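Local coordinates for extracellular protein containing a SCP domain (Bacillus anthracis, PDB 4IFA) that is of unknown function but carries a secreted SCP (CAP-superfamily) domain behind a CAP-associated N-terminal region and has been considered a vaccine candidate, at residues A[228-242]-A[312-325]. Residues are numbered along the deposited sequence; the frame is centred on the assembly and turned at random. Where two conformers were deposited one is given.
Sequences TNIIRSRHNLPLLAW and RKNLLNEQFTGLGV
Arg-232 turns the edge of its guanidinium to the main-chain oxygens of Leu-315 and Asn-317, at the end of helix 309-315 and just past it; with Pro-238 O, one buried cation here satisfies three carbonyl oxygens. Arg-232 NH1 donates to Leu-315 O at 3.0 Å and to Asn-317 O at 2.9 Å, both lying near the guanidinium plane, although the nitrogen stands above each carbonyl plane. NH2 adds a longer bond to Asn-317 O, making an end-on grip on a single atom, while NE and NH2 take Pro-238 O side-on from within their own segment. Bends at chi2 and chi3 fold the chain back to this spot. Leu-240 CD2 lies 3.7 Å above the centre of the Arg-232 guanidinium, and Leu-237 CD1 covers the opposite face nearer the rim; the two leucines sandwich the planar group, while the bonds at its edge fix its rotation.

Helix 210-234 ends here in a Schellman motif with Asn-236 as its C-prime residue, and the chain runs on into edge strand 241-242, which pairs in parallel with strand 322-328 in the mixed sheet of the SCP domain. Ala-241 N donates almost straight to Thr-321 O (175°), and Ala-241 O receives Leu-323 N.

Beyond the arginine, Leu-316 places CD2 over one face of the His-235 ring, a CH-pi contact 3.9 Å from the centroid; the same methyl touches Ile-231 CG2. The Arg-312 guanidinium, salt-bridged to Asp-171, stands nearly perpendicular to that ring, 85° between planes. Near the sheet, Thr-228 CG2 and Leu-323 CD2 approach tip to tip at 4.0 Å, while Leu-315 CD2 comes crosswise to the same threonine methyl.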
loop_
_atom_site.group_PDB
_atom_site.type_symbol
_atom_site.label_atom_id
_atom_site.label_comp_id
_atom_site.label_asym_id
_atom_site.label_seq_id
_atom_site.Cartn_x
_atom_site.Cartn_y
_atom_site.Cartn_z
ATOM N N THR A 228 -7.147 1.486 3.999
ATOM C CA THR A 228 -8.494 0.863 3.940
ATOM C C THR A 228 -9.526 1.986 4.131
ATOM O O THR A 228 -10.548 1.963 3.461
ATOM C CB THR A 228 -8.677 -0.249 4.995
ATOM O OG1 THR A 228 -7.802 -1.340 4.638
ATOM C CG2 THR A 228 -10.085 -0.810 4.985
ATOM N N ASN A 229 -9.283 2.930 5.031
ATOM C CA ASN A 229 -10.214 4.029 5.231
ATOM C C ASN A 229 -10.273 4.952 3.996
ATOM O O ASN A 229 -11.322 5.519 3.711
ATOM C CB ASN A 229 -9.987 4.770 6.527
ATOM C CG ASN A 229 -10.586 4.047 7.705
ATOM O OD1 ASN A 229 -11.613 3.391 7.546
ATOM N ND2 ASN A 229 -9.981 4.171 8.882
ATOM N N ILE A 230 -9.180 5.078 3.245
ATOM C CA ILE A 230 -9.214 5.803 1.965
ATOM C C ILE A 230 -10.157 5.097 0.983
ATOM O O ILE A 230 -10.952 5.740 0.300
ATOM C CB ILE A 230 -7.800 5.997 1.413
ATOM C CG1 ILE A 230 -7.107 7.038 2.292
ATOM C CG2 ILE A 230 -7.818 6.388 -0.070
ATOM C CD1 ILE A 230 -5.718 7.348 1.918
ATOM N N ILE A 231 -10.084 3.766 0.932
ATOM C CA ILE A 231 -11.013 3.014 0.134
ATOM C C ILE A 231 -12.449 3.257 0.616
ATOM O O ILE A 231 -13.368 3.477 -0.221
ATOM C CB ILE A 231 -10.661 1.499 0.198
ATOM C CG1 ILE A 231 -9.375 1.218 -0.551
ATOM C CG2 ILE A 231 -11.794 0.671 -0.418
ATOM C CD1 ILE A 231 -8.743 -0.146 -0.277
ATOM N N ARG A 232 -12.683 3.176 1.919
ATOM C CA ARG A 232 -14.051 3.389 2.475
ATOM C C ARG A 232 -14.570 4.770 2.025
ATOM O O ARG A 232 -15.696 4.906 1.519
ATOM C CB ARG A 232 -14.125 3.296 3.995
ATOM C CG ARG A 232 -13.608 2.049 4.705
ATOM C CD ARG A 232 -14.518 0.930 4.707
ATOM N NE ARG A 232 -15.700 1.123 5.546
ATOM C CZ ARG A 232 -16.593 0.166 5.782
ATOM N NH1 ARG A 232 -16.424 -1.029 5.263
ATOM N NH2 ARG A 232 -17.649 0.429 6.554
ATOM N N SER A 233 -13.757 5.799 2.182
ATOM C CA SER A 233 -14.149 7.149 1.796
ATOM C C SER A 233 -14.490 7.256 0.305
ATOM O O SER A 233 -15.481 7.877 -0.067
ATOM C CB SER A 233 -13.043 8.138 2.203
ATOM O OG SER A 233 -13.443 9.482 2.000
ATOM N N ARG A 234 -13.657 6.637 -0.529
ATOM C CA ARG A 234 -13.840 6.629 -1.975
ATOM C C ARG A 234 -15.228 6.067 -2.355
ATOM O O ARG A 234 -15.882 6.544 -3.297
ATOM C CB ARG A 234 -12.740 5.748 -2.580
ATOM C CG ARG A 234 -12.664 5.698 -4.078
ATOM C CD ARG A 234 -11.599 4.662 -4.537
ATOM N NE ARG A 234 -10.258 4.901 -3.928
ATOM C CZ ARG A 234 -9.382 3.929 -3.619
ATOM N NH1 ARG A 234 -9.707 2.664 -3.826
ATOM N NH2 ARG A 234 -8.194 4.170 -3.037
ATOM N N HIS A 235 -15.633 5.035 -1.607
ATOM C CA HIS A 235 -16.913 4.296 -1.804
ATOM C C HIS A 235 -18.058 4.808 -0.927
ATOM O O HIS A 235 -19.133 4.163 -0.854
ATOM C CB HIS A 235 -16.644 2.809 -1.619
ATOM C CG HIS A 235 -15.817 2.228 -2.725
ATOM N ND1 HIS A 235 -16.387 1.587 -3.803
ATOM C CD2 HIS A 235 -14.483 2.252 -2.959
ATOM C CE1 HIS A 235 -15.432 1.220 -4.642
ATOM N NE2 HIS A 235 -14.263 1.624 -4.161
ATOM N N ASN A 236 -17.888 5.987 -0.341
ATOM C CA ASN A 236 -18.972 6.638 0.424
ATOM C C ASN A 236 -19.488 5.793 1.569
ATOM O O ASN A 236 -20.689 5.729 1.839
ATOM C CB ASN A 236 -20.096 7.050 -0.537
ATOM C CG ASN A 236 -19.589 7.976 -1.615
ATOM O OD1 ASN A 236 -18.989 9.019 -1.335
ATOM N ND2 ASN A 236 -19.772 7.575 -2.859
ATOM N N LEU A 237 -18.560 5.161 2.254
ATOM C CA LEU A 237 -18.841 4.308 3.400
ATOM C C LEU A 237 -18.284 4.938 4.661
ATOM O O LEU A 237 -17.287 5.665 4.601
ATOM C CB LEU A 237 -18.158 2.938 3.214
ATOM C CG LEU A 237 -18.745 2.079 2.091
ATOM C CD1 LEU A 237 -17.826 0.914 1.707
ATOM C CD2 LEU A 237 -20.137 1.560 2.488
ATOM N N PRO A 238 -18.875 4.615 5.818
ATOM C CA PRO A 238 -18.316 5.138 7.036
ATOM C C PRO A 238 -16.938 4.549 7.283
ATOM O O PRO A 238 -16.659 3.410 6.919
ATOM C CB PRO A 238 -19.278 4.646 8.115
ATOM C CG PRO A 238 -20.517 4.306 7.405
ATOM C CD PRO A 238 -20.116 3.872 6.041
ATOM N N LEU A 239 -16.086 5.321 7.938
ATOM C CA LEU A 239 -14.755 4.875 8.233
ATOM C C LEU A 239 -14.785 3.841 9.352
ATOM O O LEU A 239 -15.746 3.758 10.152
ATOM C CB LEU A 239 -13.876 6.042 8.647
ATOM C CG LEU A 239 -13.749 7.196 7.629
ATOM C CD1 LEU A 239 -12.591 8.101 8.047
ATOM C CD2 LEU A 239 -13.548 6.678 6.191
ATOM N N LEU A 240 -13.761 3.013 9.367
ATOM C CA LEU A 240 -13.607 1.991 10.385
ATOM C C LEU A 240 -12.694 2.503 11.500
ATOM O O LEU A 240 -11.706 3.240 11.271
ATOM C CB LEU A 240 -12.984 0.733 9.766
ATOM C CG LEU A 240 -13.759 0.072 8.636
ATOM C CD1 LEU A 240 -12.926 -0.959 7.880
ATOM C CD2 LEU A 240 -15.065 -0.535 9.127
ATOM N N ALA A 241 -13.056 2.164 12.727
ATOM C CA ALA A 241 -12.273 2.490 13.924
ATOM C C ALA A 241 -11.281 1.405 14.214
ATOM O O ALA A 241 -11.602 0.253 14.127
ATOM C CB ALA A 241 -13.208 2.650 15.152
ATOM N N TRP A 242 -10.057 1.774 14.600
ATOM C CA TRP A 242 -9.035 0.821 14.974
ATOM C C TRP A 242 -9.417 0.105 16.245
ATOM O O TRP A 242 -9.880 0.741 17.222
ATOM C CB TRP A 242 -7.706 1.563 15.236
ATOM C CG TRP A 242 -6.554 0.687 15.682
ATOM C CD1 TRP A 242 -6.088 0.543 16.966
ATOM C CD2 TRP A 242 -5.775 -0.217 14.877
ATOM N NE1 TRP A 242 -5.045 -0.349 16.996
ATOM C CE2 TRP A 242 -4.818 -0.822 15.733
ATOM C CE3 TRP A 242 -5.750 -0.540 13.519
ATOM C CZ2 TRP A 242 -3.880 -1.742 15.265
ATOM C CZ3 TRP A 242 -4.799 -1.410 13.051
ATOM C CH2 TRP A 242 -3.898 -2.029 13.916
ATOM N N ARG A 312 -12.704 -7.880 -1.426
ATOM C CA ARG A 312 -13.356 -6.587 -1.648
ATOM C C ARG A 312 -14.682 -6.480 -0.918
ATOM O O ARG A 312 -15.037 -5.421 -0.400
ATOM C CB ARG A 312 -13.532 -6.369 -3.158
ATOM C CG ARG A 312 -14.148 -5.049 -3.589
ATOM C CD ARG A 312 -14.430 -5.144 -5.091
ATOM N NE ARG A 312 -14.880 -3.875 -5.673
ATOM C CZ ARG A 312 -14.052 -2.883 -5.986
ATOM N NH1 ARG A 312 -12.741 -2.974 -5.750
ATOM N NH2 ARG A 312 -14.528 -1.766 -6.513
ATOM N N LYS A 313 -15.442 -7.582 -0.881
ATOM C CA LYS A 313 -16.704 -7.600 -0.144
ATOM C C LYS A 313 -16.485 -7.169 1.314
ATOM O O LYS A 313 -17.296 -6.413 1.844
ATOM C CB LYS A 313 -17.429 -8.965 -0.249
ATOM C CG LYS A 313 -17.989 -9.228 -1.638
ATOM C CD LYS A 313 -18.876 -10.446 -1.786
ATOM C CE LYS A 313 -19.168 -10.667 -3.298
ATOM N NZ LYS A 313 -19.638 -9.446 -4.035
ATOM N N ASN A 314 -15.398 -7.631 1.966
ATOM C CA ASN A 314 -15.162 -7.229 3.346
ATOM C C ASN A 314 -14.767 -5.757 3.433
ATOM O O ASN A 314 -15.291 -5.013 4.268
ATOM C CB ASN A 314 -14.095 -8.090 4.018
ATOM C CG ASN A 314 -14.549 -9.488 4.297
ATOM O OD1 ASN A 314 -15.709 -9.720 4.691
ATOM N ND2 ASN A 314 -13.640 -10.432 4.124
ATOM N N LEU A 315 -13.899 -5.313 2.517
ATOM C CA LEU A 315 -13.513 -3.903 2.487
ATOM C C LEU A 315 -14.687 -2.967 2.391
ATOM O O LEU A 315 -14.715 -1.911 3.001
ATOM C CB LEU A 315 -12.596 -3.626 1.294
ATOM C CG LEU A 315 -11.213 -4.253 1.367
ATOM C CD1 LEU A 315 -10.508 -4.109 0.001
ATOM C CD2 LEU A 315 -10.301 -3.671 2.449
ATOM N N LEU A 316 -15.691 -3.367 1.615
ATOM C CA LEU A 316 -16.811 -2.483 1.278
ATOM C C LEU A 316 -18.089 -2.753 2.063
ATOM O O LEU A 316 -19.138 -2.203 1.755
ATOM C CB LEU A 316 -17.104 -2.532 -0.239
ATOM C CG LEU A 316 -15.946 -2.160 -1.162
ATOM C CD1 LEU A 316 -16.388 -2.158 -2.618
ATOM C CD2 LEU A 316 -15.318 -0.841 -0.765
ATOM N N ASN A 317 -17.998 -3.568 3.113
ATOM C CA ASN A 317 -19.191 -3.903 3.879
ATOM C C ASN A 317 -19.542 -2.806 4.852
ATOM O O ASN A 317 -18.809 -2.553 5.797
ATOM C CB ASN A 317 -18.991 -5.236 4.607
ATOM C CG ASN A 317 -20.281 -5.768 5.221
ATOM O OD1 ASN A 317 -21.293 -5.064 5.338
ATOM N ND2 ASN A 317 -20.256 -7.046 5.592
ATOM N N GLU A 318 -20.665 -2.138 4.626
ATOM C CA GLU A 318 -21.089 -1.060 5.510
ATOM C C GLU A 318 -21.432 -1.562 6.934
ATOM O O GLU A 318 -21.460 -0.768 7.898
ATOM C CB GLU A 318 -22.295 -0.314 4.898
ATOM C CG GLU A 318 -22.709 0.948 5.682
ATOM C CD GLU A 318 -23.553 1.918 4.866
ATOM O OE1 GLU A 318 -24.392 1.442 4.058
ATOM O OE2 GLU A 318 -23.387 3.156 5.040
ATOM N N GLN A 319 -21.711 -2.858 7.079
ATOM C CA GLN A 319 -22.050 -3.408 8.406
ATOM C C GLN A 319 -20.871 -3.311 9.397
ATOM O O GLN A 319 -21.098 -3.266 10.618
ATOM C CB GLN A 319 -22.486 -4.881 8.317
ATOM C CG GLN A 319 -23.784 -5.195 7.578
ATOM C CD GLN A 319 -23.924 -6.698 7.255
ATOM O OE1 GLN A 319 -22.931 -7.383 7.026
ATOM N NE2 GLN A 319 -25.167 -7.204 7.199
ATOM N N PHE A 320 -19.634 -3.355 8.895
ATOM C CA PHE A 320 -18.450 -3.288 9.756
ATOM C C PHE A 320 -18.198 -1.881 10.279
ATOM O O PHE A 320 -18.372 -0.886 9.559
ATOM C CB PHE A 320 -17.210 -3.801 9.048
ATOM C CG PHE A 320 -17.260 -5.254 8.710
ATOM C CD1 PHE A 320 -17.722 -6.200 9.624
ATOM C CD2 PHE A 320 -16.779 -5.701 7.488
ATOM C CE1 PHE A 320 -17.732 -7.545 9.288
ATOM C CE2 PHE A 320 -16.796 -7.050 7.163
ATOM C CZ PHE A 320 -17.254 -7.954 8.066
ATOM N N THR A 321 -17.806 -1.823 11.551
ATOM C CA THR A 321 -17.507 -0.605 12.262
ATOM C C THR A 321 -16.064 -0.477 12.693
ATOM O O THR A 321 -15.589 0.645 12.915
ATOM C CB THR A 321 -18.386 -0.471 13.524
ATOM O OG1 THR A 321 -18.176 -1.574 14.422
ATOM C CG2 THR A 321 -19.861 -0.414 13.128
ATOM N N GLY A 322 -15.358 -1.596 12.826
ATOM C CA GLY A 322 -13.998 -1.616 13.342
ATOM C C GLY A 322 -13.099 -2.514 12.514
ATOM O O GLY A 322 -13.548 -3.382 11.773
ATOM N N LEU A 323 -11.803 -2.319 12.699
ATOM C CA LEU A 323 -10.764 -3.053 12.002
ATOM C C LEU A 323 -9.526 -3.168 12.834
ATOM O O LEU A 323 -9.040 -2.171 13.362
ATOM C CB LEU A 323 -10.398 -2.371 10.670
ATOM C CG LEU A 323 -9.269 -2.930 9.819
ATOM C CD1 LEU A 323 -9.506 -4.387 9.456
ATOM C CD2 LEU A 323 -9.029 -2.051 8.590
ATOM N N GLY A 324 -9.014 -4.385 12.951
ATOM C CA GLY A 324 -7.673 -4.592 13.503
ATOM C C GLY A 324 -6.872 -5.272 12.396
ATOM O O GLY A 324 -7.342 -6.157 11.689
ATOM N N VAL A 325 -5.633 -4.849 12.218
ATOM C CA VAL A 325 -4.738 -5.411 11.203
ATOM C C VAL A 325 -3.562 -6.005 11.945
ATOM O O VAL A 325 -3.009 -5.370 12.818
ATOM C CB VAL A 325 -4.214 -4.326 10.207
ATOM C CG1 VAL A 325 -3.437 -4.984 9.097
ATOM C CG2 VAL A 325 -5.373 -3.466 9.601
HETATM O O HOH W 1 -18.066 1.931 9.540
#